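Local atomic coordinates of cellulase (Clostridium cellulovorans, PDB entry 6UI3), a protein that probably hydrolyses internal beta-1,4 linkages of cellulose and related plant polysaccharides, being the broad-specificity family 5 glycoside hydrolase domain of a larger endoglucanase. Residues Ile65-Asp70 with Ala86-Val91; Val267-Phe272 with Lys288-Thr293. All coordinates share one frame; numbering follows the deposited sequence.

Interaction 1. Residues Ile65-Asp70 with Ala86-Val91; sequences IPVRWD and ARVETV
V88 fills the middle of this contact, turning its two methyls from helix 82-96 onto V67 and W69. V67 and V88 meet tip to tip, with V67 CG1 3.9 Å from V88 CG2. The same V88 CG2 lies 3.8 Å from CH2 on the benzo end of the W69 indole; the indole and the V88 side chain lie roughly perpendicular, and the methyl comes in obliquely to the ring. One turn further along the helix, V91 CG1 lies 3.9 Å from I65 CD1. The I65 chain is extended at its second torsion (chi2 162°), which carries CD1 out to that methyl. All five side chains are buried and apolar where they touch. In the TIM barrel this is the seam between the chain emerging from the C-terminal end of strand 62-65 and the helix that follows it, packed against the outside of the barrel. V67 also braces W69 from within its own segment, its CG1 sitting 3.3 Å above the centre of the indole plane. The other end of the indole is fixed through NE1, which hydrogen-bonds to N105 O, while N105 OD1 accepts from V67 N; a single residue at the end of the next strand thus holds both. Farther out, I65 pairs through its backbone with I103 of that strand, and R68 O accepts a hydrogen bond from Y84 OH at the start of the helix.

Interaction 2. Residues Val267-Phe272 with Lys288-Thr293; sequences VIIGQF and KFYVST. Unlike the reference sequence in segment 267-272: Q271 (reference Glu).
F272 and Y290 form an offset stack, their ring centroids 4.4 Å apart and planes 21° from parallel. F272 CD2 sits 3.5 Å above the middle of the Y290 ring, and the two side chains run past one another head to tail. Y290 has CG opposite its backbone N (chi1 -168°), which carries the phenol out from the helix to lie against F272. Methyl groups pack at the rim of the stack: V291 CG2 meets F272 CZ at 3.9 Å, and I269 CG2 lies at the edge of the phenol, 4.2 Å from Y290 CE1. Y290 OH lies against I269 CG2 and F272 CB, each at 3.4 Å, and is hydrogen-bonded to A223 O, which ties the far end of the ring to the chain just beyond strand 217-222. The Q271 position, late in the seventh barrel strand, probably corresponds to that of the family 5 nucleophile; its CB points away from the helix. Strand 267-272 runs between strands 217-222 and 301-305, and helix 280-296 lies over its outer face. The axis of 288-293 is at 151° to that of the strand, roughly antiparallel, with F253 of helix 243-261 meeting Y290 edge-to-face and W303 of strand 301-305 doing the same to F272.

Both contacts join a parallel barrel strand, or the chain just leaving it, to the helix that follows, in the second and seventh beta-alpha units of one TIM barrel, the family 5 domain of a larger protein. Interaction 1 closes along the chain well before interaction 2 opens. Their centres lie 25 Å apart on opposite sides of the chain's centre, with nearest atoms about 6 Å apart and not touching; no helix or strand is common to both. They approach each other at the C-terminal mouth of the barrel: R64, just before 65-70, hydrogen-bonds Q271 of 267-272, and H107 touches both P66 and Q271. In this family that mouth carries the active-site cleft, and the two strand-helix seams lie outside it.

Interaction 1. Residues Ile65-Asp70 with Ala86-Val91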
ATOM      1  N   ILE A  65      -0.614   6.269  -1.354  1.00  6.94           N
ATOM      2  CA  ILE A  65      -1.714   7.055  -1.896  1.00  6.72           C
ATOM      3  C   ILE A  65      -2.555   6.162  -2.806  1.00  6.84           C
ATOM      4  O   ILE A  65      -2.270   6.043  -4.013  1.00  7.02           O
ATOM      5  CB  ILE A  65      -1.192   8.275  -2.665  1.00  7.22           C
ATOM      6  CG1 ILE A  65      -0.286   9.145  -1.787  1.00  8.31           C
ATOM      7  CG2 ILE A  65      -2.353   9.100  -3.210  1.00  7.90           C
ATOM      8  CD1 ILE A  65       0.590  10.084  -2.582  1.00  9.33           C
ATOM      9  N   PRO A  66      -3.576   5.502  -2.256  1.00  6.40           N
ATOM     10  CA  PRO A  66      -4.531   4.750  -3.082  1.00  6.79           C
ATOM     11  C   PRO A  66      -5.167   5.640  -4.136  1.00  6.23           C
ATOM     12  O   PRO A  66      -5.673   6.713  -3.816  1.00  7.26           O
ATOM     13  CB  PRO A  66      -5.577   4.295  -2.051  1.00  7.01           C
ATOM     14  CG  PRO A  66      -4.799   4.164  -0.765  1.00  7.67           C
ATOM     15  CD  PRO A  66      -3.833   5.321  -0.808  1.00  7.12           C
ATOM     16  N   VAL A  67      -5.190   5.173  -5.391  1.00  6.43           N
ATOM     17  CA  VAL A  67      -5.820   5.934  -6.469  1.00  6.77           C
ATOM     18  C   VAL A  67      -6.669   5.018  -7.345  1.00  6.56           C
ATOM     19  O   VAL A  67      -6.156   4.056  -7.932  1.00  6.58           O
ATOM     20  CB  VAL A  67      -4.813   6.682  -7.362  1.00  6.64           C
ATOM     21  CG1 VAL A  67      -5.551   7.497  -8.434  1.00  7.96           C
ATOM     22  CG2 VAL A  67      -3.895   7.572  -6.544  1.00  7.32           C
ATOM     23  N   ARG A  68      -7.965   5.329  -7.444  1.00  6.86           N
ATOM     24  CA  ARG A  68      -8.865   4.754  -8.442  1.00  6.56           C
ATOM     25  C   ARG A  68      -8.811   5.657  -9.669  1.00  6.61           C
ATOM     26  O   ARG A  68      -8.966   6.870  -9.536  1.00  6.83           O
ATOM     27  CB  ARG A  68     -10.292   4.712  -7.887  1.00  6.72           C
ATOM     28  CG  ARG A  68     -11.322   4.132  -8.847  1.00  7.85           C
ATOM     29  CD  ARG A  68     -12.750   4.277  -8.330  1.00  9.08           C
ATOM     30  NE  ARG A  68     -12.953   3.784  -6.969  1.00  9.42           N
ATOM     31  CZ  ARG A  68     -13.767   2.797  -6.602  1.00  9.70           C
ATOM     32  NH1 ARG A  68     -14.462   2.105  -7.485  1.00  9.99           N
ATOM     33  NH2 ARG A  68     -13.875   2.511  -5.320  1.00  9.77           N
ATOM     34  N   TRP A  69      -8.586   5.080 -10.854  1.00  6.94           N
ATOM     35  CA  TRP A  69      -8.401   5.871 -12.065  1.00  7.03           C
ATOM     36  C   TRP A  69      -9.572   5.841 -13.033  1.00  7.62           C
ATOM     37  O   TRP A  69      -9.697   6.759 -13.858  1.00  7.49           O
ATOM     38  CB  TRP A  69      -7.153   5.394 -12.817  1.00  7.49           C
ATOM     39  CG  TRP A  69      -5.887   5.495 -12.021  1.00  6.48           C
ATOM     40  CD1 TRP A  69      -5.351   4.542 -11.205  1.00  7.09           C
ATOM     41  CD2 TRP A  69      -4.992   6.623 -11.962  1.00  6.47           C
ATOM     42  NE1 TRP A  69      -4.171   5.002 -10.649  1.00  6.81           N
ATOM     43  CE2 TRP A  69      -3.934   6.276 -11.095  1.00  6.68           C
ATOM     44  CE3 TRP A  69      -4.993   7.894 -12.547  1.00  7.83           C
ATOM     45  CZ2 TRP A  69      -2.883   7.146 -10.814  1.00  7.60           C
ATOM     46  CZ3 TRP A  69      -3.951   8.763 -12.258  1.00  8.18           C
ATOM     47  CH2 TRP A  69      -2.910   8.383 -11.406  1.00  8.23           C
ATOM     48  N   ASP A  70     -10.419   4.817 -12.969  1.00  7.50           N
ATOM     49  CA  ASP A  70     -11.368   4.544 -14.045  1.00  8.30           C
ATOM     50  C   ASP A  70     -12.683   5.308 -13.947  1.00  8.79           C
ATOM     51  O   ASP A  70     -13.579   5.057 -14.757  1.00  9.96           O
ATOM     52  CB  ASP A  70     -11.563   3.040 -14.267  1.00  7.81           C
ATOM     53  CG  ASP A  70     -12.145   2.298 -13.087  1.00  8.32           C
ATOM     54  OD1 ASP A  70     -12.267   2.873 -11.991  1.00  9.27           O
ATOM     55  OD2 ASP A  70     -12.475   1.103 -13.274  1.00  9.38           O
ATOM     56  N   ALA A  86      -3.034  15.516 -12.476  1.00  8.62           N
ATOM     57  CA  ALA A  86      -2.415  16.643 -11.783  1.00  9.11           C
ATOM     58  C   ALA A  86      -2.746  16.628 -10.298  1.00  8.87           C
ATOM     59  O   ALA A  86      -1.903  16.987  -9.473  1.00  9.01           O
ATOM     60  CB  ALA A  86      -2.848  17.963 -12.427  1.00  9.94           C
ATOM     61  N   ARG A  87      -3.966  16.233  -9.934  1.00  8.69           N
ATOM     62  CA  ARG A  87      -4.304  16.150  -8.516  1.00  8.19           C
ATOM     63  C   ARG A  87      -3.477  15.077  -7.820  1.00  8.41           C
ATOM     64  O   ARG A  87      -2.965  15.289  -6.718  1.00  8.39           O
ATOM     65  CB  ARG A  87      -5.800  15.893  -8.326  1.00  9.07           C
ATOM     66  CG  ARG A  87      -6.240  15.803  -6.868  1.00  9.18           C
ATOM     67  CD  ARG A  87      -5.941  17.085  -6.093  1.00 10.00           C
ATOM     68  NE  ARG A  87      -6.187  16.892  -4.669  1.00 10.32           N
ATOM     69  CZ  ARG A  87      -5.601  17.580  -3.697  1.00 10.60           C
ATOM     70  NH1 ARG A  87      -4.745  18.562  -3.963  1.00 10.71           N
ATOM     71  NH2 ARG A  87      -5.866  17.251  -2.435  1.00 11.14           N
ATOM     72  N   VAL A  88      -3.350  13.906  -8.438  1.00  8.32           N
ATOM     73  CA  VAL A  88      -2.514  12.853  -7.868  1.00  8.29           C
ATOM     74  C   VAL A  88      -1.095  13.374  -7.670  1.00  8.22           C
ATOM     75  O   VAL A  88      -0.485  13.174  -6.615  1.00  8.28           O
ATOM     76  CB  VAL A  88      -2.557  11.587  -8.748  1.00  8.57           C
ATOM     77  CG1 VAL A  88      -1.576  10.566  -8.231  1.00  8.45           C
ATOM     78  CG2 VAL A  88      -3.970  11.006  -8.805  1.00  9.13           C
ATOM     79  N   GLU A  89      -0.560  14.066  -8.683  1.00  8.24           N
ATOM     80  CA  GLU A  89       0.781  14.636  -8.585  1.00  9.06           C
ATOM     81  C   GLU A  89       0.891  15.650  -7.444  1.00  9.20           C
ATOM     82  O   GLU A  89       1.898  15.680  -6.732  1.00  9.05           O
ATOM     83  CB  GLU A  89       1.134  15.275  -9.926  1.00  9.61           C
ATOM     84  CG  GLU A  89       2.488  15.952  -9.954  1.00 11.29           C
ATOM     85  CD  GLU A  89       2.868  16.477 -11.327  1.00 15.11           C
ATOM     86  OE1 GLU A  89       1.959  16.781 -12.123  1.00 14.19           O
ATOM     87  OE2 GLU A  89       4.083  16.588 -11.606  1.00 18.02           O
ATOM     88  N   THR A  90      -0.130  16.491  -7.260  1.00  8.74           N
ATOM     89  CA  THR A  90      -0.116  17.455  -6.161  1.00  9.58           C
ATOM     90  C   THR A  90      -0.018  16.748  -4.816  1.00  9.15           C
ATOM     91  O   THR A  90       0.752  17.165  -3.939  1.00  9.15           O
ATOM     92  CB  THR A  90      -1.365  18.341  -6.241  1.00  9.56           C
ATOM     93  OG1 THR A  90      -1.351  19.069  -7.478  1.00 10.71           O
ATOM     94  CG2 THR A  90      -1.436  19.312  -5.078  1.00 10.55           C
ATOM     95  N   VAL A  91      -0.789  15.672  -4.640  1.00  8.37           N
ATOM     96  CA  VAL A  91      -0.751  14.920  -3.383  1.00  7.92           C
ATOM     97  C   VAL A  91       0.583  14.200  -3.207  1.00  8.64           C
ATOM     98  O   VAL A  91       1.152  14.204  -2.108  1.00  8.85           O
ATOM     99  CB  VAL A  91      -1.966  13.979  -3.297  1.00  8.71           C
ATOM    100  CG1 VAL A  91      -1.880  13.110  -2.055  1.00  9.84           C
ATOM    101  CG2 VAL A  91      -3.264  14.768  -3.306  1.00  9.19           C
TER

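Interaction 2. Residues Val267-Phe272 with Lys288-Thr293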
ATOM      1  N   VAL A 267      10.165  -7.243   1.302  1.00  7.11           N
ATOM      2  CA  VAL A 267       8.714  -7.233   1.480  1.00  6.84           C
ATOM      3  C   VAL A 267       8.316  -5.933   2.169  1.00  6.90           C
ATOM      4  O   VAL A 267       8.958  -5.509   3.137  1.00  7.72           O
ATOM      5  CB  VAL A 267       8.253  -8.449   2.319  1.00  7.50           C
ATOM      6  CG1 VAL A 267       6.759  -8.421   2.564  1.00  8.68           C
ATOM      7  CG2 VAL A 267       8.651  -9.762   1.644  1.00  8.92           C
ATOM      8  N   ILE A 268       7.244  -5.314   1.677  1.00  6.90           N
ATOM      9  CA  ILE A 268       6.630  -4.139   2.297  1.00  7.01           C
ATOM     10  C   ILE A 268       5.240  -4.539   2.771  1.00  6.81           C
ATOM     11  O   ILE A 268       4.450  -5.085   1.993  1.00  7.42           O
ATOM     12  CB  ILE A 268       6.553  -2.975   1.294  1.00  6.84           C
ATOM     13  CG1 ILE A 268       7.961  -2.486   0.935  1.00  8.09           C
ATOM     14  CG2 ILE A 268       5.732  -1.838   1.851  1.00  8.28           C
ATOM     15  CD1 ILE A 268       8.032  -1.677  -0.343  1.00  8.38           C
ATOM     16  N   ILE A 269       4.943  -4.279   4.041  1.00  6.56           N
ATOM     17  CA  ILE A 269       3.577  -4.417   4.553  1.00  7.13           C
ATOM     18  C   ILE A 269       2.848  -3.123   4.196  1.00  6.75           C
ATOM     19  O   ILE A 269       2.821  -2.148   4.971  1.00  7.23           O
ATOM     20  CB  ILE A 269       3.542  -4.741   6.053  1.00  7.05           C
ATOM     21  CG1 ILE A 269       4.395  -5.972   6.377  1.00  9.58           C
ATOM     22  CG2 ILE A 269       2.101  -4.935   6.509  1.00  8.80           C
ATOM     23  CD1 ILE A 269       3.981  -7.236   5.708  1.00 13.42           C
ATOM     24  N   GLY A 270       2.278  -3.107   2.996  1.00  6.07           N
ATOM     25  CA  GLY A 270       1.670  -1.909   2.460  1.00  6.48           C
ATOM     26  C   GLY A 270       0.398  -1.493   3.162  1.00  6.32           C
ATOM     27  O   GLY A 270      -0.004  -0.322   3.036  1.00  6.92           O
ATOM     28  N   GLN A 271      -0.252  -2.422   3.879  1.00  5.68           N
ATOM     29  CA  GLN A 271      -1.388  -2.100   4.736  1.00  5.83           C
ATOM     30  C   GLN A 271      -1.392  -3.018   5.946  1.00  6.29           C
ATOM     31  O   GLN A 271      -1.271  -4.237   5.796  1.00  6.44           O
ATOM     32  CB  GLN A 271      -2.751  -2.291   4.046  1.00  6.82           C
ATOM     33  CG  GLN A 271      -2.940  -1.456   2.786  1.00  7.18           C
ATOM     34  CD  GLN A 271      -4.288  -1.635   2.107  1.00  7.65           C
ATOM     35  OE1 GLN A 271      -4.474  -1.246   0.957  1.00  7.55           O
ATOM     36  NE2 GLN A 271      -5.217  -2.208   2.810  1.00  6.32           N
ATOM     37  N   PHE A 272      -1.610  -2.431   7.122  1.00  5.95           N
ATOM     38  CA  PHE A 272      -1.995  -3.156   8.327  1.00  6.08           C
ATOM     39  C   PHE A 272      -2.702  -2.150   9.225  1.00  6.60           C
ATOM     40  O   PHE A 272      -2.624  -0.936   9.010  1.00  6.79           O
ATOM     41  CB  PHE A 272      -0.795  -3.779   9.063  1.00  7.15           C
ATOM     42  CG  PHE A 272      -0.119  -2.839  10.041  1.00  6.94           C
ATOM     43  CD1 PHE A 272       0.533  -1.707   9.605  1.00  7.36           C
ATOM     44  CD2 PHE A 272      -0.125  -3.098  11.408  1.00  7.92           C
ATOM     45  CE1 PHE A 272       1.125  -0.841  10.503  1.00  7.53           C
ATOM     46  CE2 PHE A 272       0.486  -2.239  12.297  1.00  8.75           C
ATOM     47  CZ  PHE A 272       1.106  -1.124  11.844  1.00  8.46           C
ATOM     48  N   LYS A 288       2.861  -2.515  18.745  1.00  7.12           N
ATOM     49  CA  LYS A 288       4.262  -2.673  19.119  0.51  8.10           C
ATOM     50  C   LYS A 288       4.791  -4.031  18.665  1.00  7.80           C
ATOM     51  O   LYS A 288       5.847  -4.130  18.035  1.00  8.06           O
ATOM     52  CB  LYS A 288       4.386  -2.521  20.639  0.51 10.02           C
ATOM     53  CG  LYS A 288       5.741  -2.884  21.217  0.51 12.32           C
ATOM     54  CD  LYS A 288       6.802  -1.897  20.806  0.51 14.33           C
ATOM     55  CE  LYS A 288       8.192  -2.350  21.256  0.51 16.84           C
ATOM     56  NZ  LYS A 288       8.326  -2.505  22.727  0.51 18.69           N
ATOM     57  N   PHE A 289       4.054  -5.098  18.987  1.00  6.89           N
ATOM     58  CA  PHE A 289       4.488  -6.439  18.613  1.00  7.02           C
ATOM     59  C   PHE A 289       4.603  -6.576  17.103  1.00  7.38           C
ATOM     60  O   PHE A 289       5.576  -7.133  16.583  1.00  7.62           O
ATOM     61  CB  PHE A 289       3.507  -7.488  19.151  1.00  7.21           C
ATOM     62  CG  PHE A 289       3.938  -8.884  18.868  1.00  6.97           C
ATOM     63  CD1 PHE A 289       4.755  -9.553  19.749  1.00  8.80           C
ATOM     64  CD2 PHE A 289       3.588  -9.513  17.695  1.00  7.41           C
ATOM     65  CE1 PHE A 289       5.199 -10.839  19.475  1.00  9.37           C
ATOM     66  CE2 PHE A 289       4.006 -10.801  17.427  1.00  8.13           C
ATOM     67  CZ  PHE A 289       4.813 -11.453  18.301  1.00  8.80           C
ATOM     68  N   TYR A 290       3.581  -6.110  16.389  1.00  6.70           N
ATOM     69  CA  TYR A 290       3.525  -6.248  14.938  1.00  6.30           C
ATOM     70  C   TYR A 290       4.701  -5.547  14.282  1.00  6.46           C
ATOM     71  O   TYR A 290       5.429  -6.141  13.478  1.00  6.89           O
ATOM     72  CB  TYR A 290       2.195  -5.660  14.449  1.00  6.98           C
ATOM     73  CG  TYR A 290       1.832  -5.965  13.022  1.00  6.64           C
ATOM     74  CD1 TYR A 290       2.530  -5.391  11.960  1.00  7.30           C
ATOM     75  CD2 TYR A 290       0.783  -6.813  12.731  1.00  7.31           C
ATOM     76  CE1 TYR A 290       2.199  -5.674  10.647  1.00  7.04           C
ATOM     77  CE2 TYR A 290       0.448  -7.100  11.412  1.00  8.12           C
ATOM     78  CZ  TYR A 290       1.156  -6.514  10.375  1.00  7.71           C
ATOM     79  OH  TYR A 290       0.842  -6.766   9.046  1.00  7.52           O
ATOM     80  N   VAL A 291       4.909  -4.275  14.611  1.00  6.79           N
ATOM     81  CA  VAL A 291       5.985  -3.530  13.972  1.00  7.09           C
ATOM     82  C   VAL A 291       7.340  -4.092  14.380  1.00  7.93           C
ATOM     83  O   VAL A 291       8.263  -4.155  13.561  1.00  8.02           O
ATOM     84  CB  VAL A 291       5.850  -2.016  14.216  1.00  7.34           C
ATOM     85  CG1 VAL A 291       7.022  -1.259  13.616  1.00  8.70           C
ATOM     86  CG2 VAL A 291       4.547  -1.514  13.613  1.00  7.73           C
ATOM     87  N   SER A 292       7.507  -4.491  15.645  1.00  8.34           N
ATOM     88  CA  SER A 292       8.774  -5.091  16.048  0.62  8.47           C
ATOM     89  C   SER A 292       9.079  -6.340  15.231  1.00  8.43           C
ATOM     90  O   SER A 292      10.216  -6.540  14.778  1.00  9.26           O
ATOM     91  CB  SER A 292       8.746  -5.433  17.532  0.62 10.03           C
ATOM     92  OG  SER A 292       9.924  -6.135  17.892  0.62 12.48           O
ATOM     93  N   THR A 293       8.087  -7.204  15.055  1.00  7.71           N
ATOM     94  CA  THR A 293       8.283  -8.442  14.310  1.00  8.59           C
ATOM     95  C   THR A 293       8.619  -8.149  12.855  1.00  8.36           C
ATOM     96  O   THR A 293       9.551  -8.733  12.293  1.00  9.17           O
ATOM     97  CB  THR A 293       7.019  -9.311  14.427  1.00  9.37           C
ATOM     98  OG1 THR A 293       6.745  -9.579  15.806  1.00  9.85           O
ATOM     99  CG2 THR A 293       7.209 -10.638  13.711  1.00 11.32           C
TER